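Local coordinates for putative cytosine/guanine deaminase (Unidentified, PDB 2PAJ), which catalyses the zinc-dependent hydrolytic deamination of 2-amino-4-hydroxypteridines such as isoxanthopterin, giving the 2,4-dihydroxypteridine and ammonium, at residues V140-P143 with G144-F147; E349-M352 with T353-Q357. All blocks are in the same frame, centred on the assembly; numbering follows the deposited sequence.

Overall arrangement
Contact 1 comes first along the chain, in the loop between strand 131-136 and helix 149-159. Contact 2 follows about 200 residues later, on helix 346-359. The two do not touch. Their centres are 37 Å apart and their nearest atoms about 20 Å apart, on opposite sides of the centre of the chain. Both belong to the same amidohydrolase domain, whose TIM-type barrel carries the zinc site. Neither contact reaches the zinc ion: the side chain of Val140 is about 12 Å from it, and that of Glu349 about 10 Å. The two are separate parts of the fold, one a loop turn, the other a stretch of helix.

Contact 1. Residues V140-P143 with G144-F147; sequences VYYP and GMPF
The Tyr142 ring carries Met145 on one face, with CB in CH-pi contact 3.7 Å from the ring centroid and almost on the ring normal. Met145 SD lies obliquely at 4.5 Å from the same centroid, a Met-aromatic contact. The Phe147 ring has Met145 CG over its centre, 3.9 Å above the plane. The methionine is therefore packed against both rings. Its CG is anti to the backbone N (chi1 178°), which carries the chain across the tyrosine at about a right angle. A bend at chi3 then brings CE to 3.5 Å from Tyr141 CD1, oblique to that ring. Val140 adds its CG2, 4.3 Å from Met145 SD.

A type II beta turn from Tyr142 to Met145 brings these groups together. Met145 N donates to Tyr142 O at 3.0 Å, and Gly144 takes the turn's positive-phi position.

The turn lies in the loop between strand 131-136 and helix 149-159. Tyr141 OH is hydrogen-bonded to Ser150 OG, and Val140 O to Ser149 OG, at the start of that helix. Phe147 rests on Ile152 of the same helix and on Glu112 of helix 112-127, while Val140 touches Phe115.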
loop_
_atom_site.group_PDB
_atom_site.type_symbol
_atom_site.label_atom_id
_atom_site.label_comp_id
_atom_site.label_asym_id
_atom_site.label_seq_id
_atom_site.Cartn_x
_atom_site.Cartn_y
_atom_site.Cartn_z
ATOM N N VAL A 140 -6.777 8.463 -12.692
ATOM C CA VAL A 140 -6.922 9.714 -13.401
ATOM C C VAL A 140 -6.188 9.505 -14.739
ATOM O O VAL A 140 -4.955 9.532 -14.832
ATOM C CB VAL A 140 -6.362 10.927 -12.604
ATOM C CG1 VAL A 140 -6.436 10.630 -11.116
ATOM C CG2 VAL A 140 -4.967 11.283 -13.038
ATOM N N TYR A 141 -6.996 9.222 -15.759
ATOM C CA TYR A 141 -6.552 8.989 -17.125
ATOM C C TYR A 141 -7.746 9.378 -17.994
ATOM O O TYR A 141 -8.901 9.174 -17.607
ATOM C CB TYR A 141 -6.234 7.514 -17.340
ATOM C CG TYR A 141 -5.056 7.006 -16.535
ATOM C CD1 TYR A 141 -3.761 7.460 -16.799
ATOM C CD2 TYR A 141 -5.240 6.073 -15.503
ATOM C CE1 TYR A 141 -2.687 7.007 -16.067
ATOM C CE2 TYR A 141 -4.164 5.607 -14.756
ATOM C CZ TYR A 141 -2.895 6.085 -15.046
ATOM O OH TYR A 141 -1.828 5.678 -14.299
ATOM N N TYR A 142 -7.473 9.949 -19.161
ATOM C CA TYR A 142 -8.529 10.362 -20.082
ATOM C C TYR A 142 -7.885 10.804 -21.378
ATOM O O TYR A 142 -6.770 11.320 -21.375
ATOM C CB TYR A 142 -9.343 11.508 -19.485
ATOM C CG TYR A 142 -8.524 12.736 -19.139
ATOM C CD1 TYR A 142 -8.366 13.777 -20.062
ATOM C CD2 TYR A 142 -7.954 12.882 -17.866
ATOM C CE1 TYR A 142 -7.678 14.938 -19.727
ATOM C CE2 TYR A 142 -7.263 14.035 -17.519
ATOM C CZ TYR A 142 -7.133 15.063 -18.451
ATOM O OH TYR A 142 -6.493 16.230 -18.099
ATOM N N PRO A 143 -8.577 10.593 -22.506
ATOM C CA PRO A 143 -8.041 10.978 -23.810
ATOM C C PRO A 143 -7.460 12.389 -23.829
ATOM O O PRO A 143 -8.115 13.347 -23.420
ATOM C CB PRO A 143 -9.248 10.826 -24.722
ATOM C CG PRO A 143 -9.967 9.662 -24.111
ATOM C CD PRO A 143 -9.921 9.996 -22.643
ATOM N N GLY A 144 -6.218 12.507 -24.284
ATOM C CA GLY A 144 -5.589 13.810 -24.377
ATOM C C GLY A 144 -5.055 14.435 -23.102
ATOM O O GLY A 144 -4.702 15.615 -23.098
ATOM N N MET A 145 -4.995 13.671 -22.016
ATOM C CA MET A 145 -4.472 14.202 -20.764
ATOM C C MET A 145 -3.113 14.851 -21.053
ATOM O O MET A 145 -2.227 14.228 -21.640
ATOM C CB MET A 145 -4.337 13.074 -19.742
ATOM C CG MET A 145 -3.757 13.498 -18.390
ATOM S SD MET A 145 -3.998 12.211 -17.120
ATOM C CE MET A 145 -3.378 10.772 -17.966
ATOM N N PRO A 146 -2.940 16.122 -20.649
ATOM C CA PRO A 146 -1.708 16.892 -20.851
ATOM C C PRO A 146 -0.517 16.463 -20.012
ATOM O O PRO A 146 0.610 16.882 -20.274
ATOM C CB PRO A 146 -2.140 18.318 -20.529
ATOM C CG PRO A 146 -3.124 18.113 -19.455
ATOM C CD PRO A 146 -3.958 16.954 -19.982
ATOM N N PHE A 147 -0.747 15.640 -18.996
ATOM C CA PHE A 147 0.364 15.192 -18.161
ATOM C C PHE A 147 0.380 13.679 -17.972
ATOM O O PHE A 147 -0.642 13.004 -18.119
ATOM C CB PHE A 147 0.317 15.899 -16.806
ATOM C CG PHE A 147 -0.933 15.640 -16.045
ATOM C CD1 PHE A 147 -1.015 14.572 -15.168
ATOM C CD2 PHE A 147 -2.040 16.446 -16.227
ATOM C CE1 PHE A 147 -2.180 14.306 -14.477
ATOM C CE2 PHE A 147 -3.214 16.199 -15.550
ATOM C CZ PHE A 147 -3.288 15.120 -14.664
#

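Contact 2. Residues E349-M352 with T353-Q357; sequences EVHM and TWLAQ
Helix 346-359 is an alpha helix of the amidohydrolase domain, and this contact is a stretch of it where side chains meet one turn apart. Four backbone bonds run from residue i+4 to residue i. Thr353 N, Trp354 N, Leu355 N and Ala356 N donate to the carbonyl oxygens of Glu349, Val350, His351 and Met352.

Thr353 adds a side-chain bond to the first of these. Its OG1 lies anti to the carbonyl carbon of its own residue (chi1 -49°), which turns the hydroxyl back along the helix. OG1 then donates to Glu349 O at 2.5 Å, from above the carbonyl plane. Thr353 N reaches the same oxygen at 2.9 Å from the opposite face of that plane. Glu349 O is thus gripped by two donors of one residue, and the hydroxyl proton is satisfied within the helix.

On another side, Leu355 CD1 sits over one face of the His351 ring, offset toward its rim. This CH-pi contact measures 4.2 Å from CD1 to the ring centroid, with CD1 20° off the normal. Trp354 meets the same imidazole differently: His351 CD2 lies at the edge of the indole, near its plane, 4.5 Å from CE3. His351 NE2 has a weak hydrogen bond to Ala436 O. Met352 bends at chi2 and chi3, which brings CE to 4.2 Å from Ala356 CB.

Val350 and Trp354 pack on Val435 of helix 433-436, and Thr353 on Trp389 of helix 383-398. Glu349 rests on Pro308 and Val335, its side chain about 7 Å from that of the zinc ligand Asp336. A threonine hydroxyl bonded to the carbonyl oxygen four residues earlier is a common feature of alpha helices.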
loop_
_atom_site.group_PDB
_atom_site.type_symbol
_atom_site.label_atom_id
_atom_site.label_comp_id
_atom_site.label_asym_id
_atom_site.label_seq_id
_atom_site.Cartn_x
_atom_site.Cartn_y
_atom_site.Cartn_z
ATOM N N GLU A 349 -4.533 2.888 10.167
ATOM C CA GLU A 349 -5.211 1.753 9.550
ATOM C C GLU A 349 -5.022 0.456 10.303
ATOM O O GLU A 349 -5.969 -0.291 10.537
ATOM C CB GLU A 349 -4.733 1.581 8.102
ATOM C CG GLU A 349 -5.582 2.322 7.081
ATOM C CD GLU A 349 -6.982 1.734 6.959
ATOM O OE1 GLU A 349 -7.104 0.492 6.896
ATOM O OE2 GLU A 349 -7.961 2.499 6.909
ATOM N N VAL A 350 -3.784 0.192 10.675
ATOM C CA VAL A 350 -3.448 -1.012 11.412
ATOM C C VAL A 350 -4.113 -0.992 12.797
ATOM O O VAL A 350 -4.539 -2.023 13.320
ATOM C CB VAL A 350 -1.909 -1.124 11.499
ATOM C CG1 VAL A 350 -1.471 -1.855 12.739
ATOM C CG2 VAL A 350 -1.403 -1.832 10.257
ATOM N N HIS A 351 -4.230 0.199 13.372
ATOM C CA HIS A 351 -4.851 0.361 14.674
ATOM C C HIS A 351 -6.334 0.018 14.609
ATOM O O HIS A 351 -6.878 -0.644 15.494
ATOM C CB HIS A 351 -4.690 1.796 15.137
ATOM C CG HIS A 351 -5.135 2.025 16.544
ATOM N ND1 HIS A 351 -5.699 3.208 16.962
ATOM C CD2 HIS A 351 -5.055 1.238 17.642
ATOM C CE1 HIS A 351 -5.945 3.145 18.257
ATOM N NE2 HIS A 351 -5.563 1.961 18.694
ATOM N N MET A 352 -6.983 0.495 13.557
ATOM C CA MET A 352 -8.400 0.256 13.350
ATOM C C MET A 352 -8.654 -1.218 13.039
ATOM O O MET A 352 -9.670 -1.785 13.444
ATOM C CB MET A 352 -8.905 1.134 12.199
ATOM C CG MET A 352 -10.406 1.039 11.922
ATOM S SD MET A 352 -11.461 1.751 13.193
ATOM C CE MET A 352 -12.086 0.288 13.984
ATOM N N THR A 353 -7.721 -1.829 12.315
ATOM C CA THR A 353 -7.821 -3.230 11.941
ATOM C C THR A 353 -7.804 -4.099 13.189
ATOM O O THR A 353 -8.645 -4.980 13.362
ATOM C CB THR A 353 -6.646 -3.631 11.053
ATOM O OG1 THR A 353 -6.504 -2.679 10.002
ATOM C CG2 THR A 353 -6.875 -4.998 10.449
ATOM N N TRP A 354 -6.833 -3.842 14.056
ATOM C CA TRP A 354 -6.708 -4.596 15.290
ATOM C C TRP A 354 -7.925 -4.435 16.197
ATOM O O TRP A 354 -8.452 -5.421 16.708
ATOM C CB TRP A 354 -5.451 -4.166 16.039
ATOM C CG TRP A 354 -5.234 -4.896 17.329
ATOM C CD1 TRP A 354 -5.026 -6.243 17.502
ATOM C CD2 TRP A 354 -5.186 -4.312 18.631
ATOM N NE1 TRP A 354 -4.854 -6.524 18.834
ATOM C CE2 TRP A 354 -4.946 -5.362 19.550
ATOM C CE3 TRP A 354 -5.329 -3.005 19.110
ATOM C CZ2 TRP A 354 -4.834 -5.146 20.928
ATOM C CZ3 TRP A 354 -5.224 -2.786 20.471
ATOM C CH2 TRP A 354 -4.978 -3.861 21.373
ATOM N N LEU A 355 -8.368 -3.197 16.398
ATOM C CA LEU A 355 -9.526 -2.940 17.254
ATOM C C LEU A 355 -10.764 -3.657 16.766
ATOM O O LEU A 355 -11.497 -4.247 17.555
ATOM C CB LEU A 355 -9.814 -1.443 17.354
ATOM C CG LEU A 355 -8.846 -0.612 18.207
ATOM C CD1 LEU A 355 -9.309 0.831 18.250
ATOM C CD2 LEU A 355 -8.782 -1.174 19.612
ATOM N N ALA A 356 -11.002 -3.600 15.462
ATOM C CA ALA A 356 -12.154 -4.259 14.868
ATOM C C ALA A 356 -12.055 -5.774 15.032
ATOM O O ALA A 356 -13.071 -6.458 15.158
ATOM C CB ALA A 356 -12.250 -3.901 13.418
ATOM N N GLN A 357 -10.834 -6.303 15.032
ATOM C CA GLN A 357 -10.633 -7.740 15.202
ATOM C C GLN A 357 -10.780 -8.150 16.677
ATOM O O GLN A 357 -10.979 -9.331 16.993
ATOM C CB GLN A 357 -9.253 -8.161 14.675
ATOM C CG GLN A 357 -9.059 -7.923 13.176
ATOM C CD GLN A 357 -10.311 -8.238 12.348
ATOM O OE1 GLN A 357 -10.885 -9.324 12.454
ATOM N NE2 GLN A 357 -10.731 -7.279 11.511
#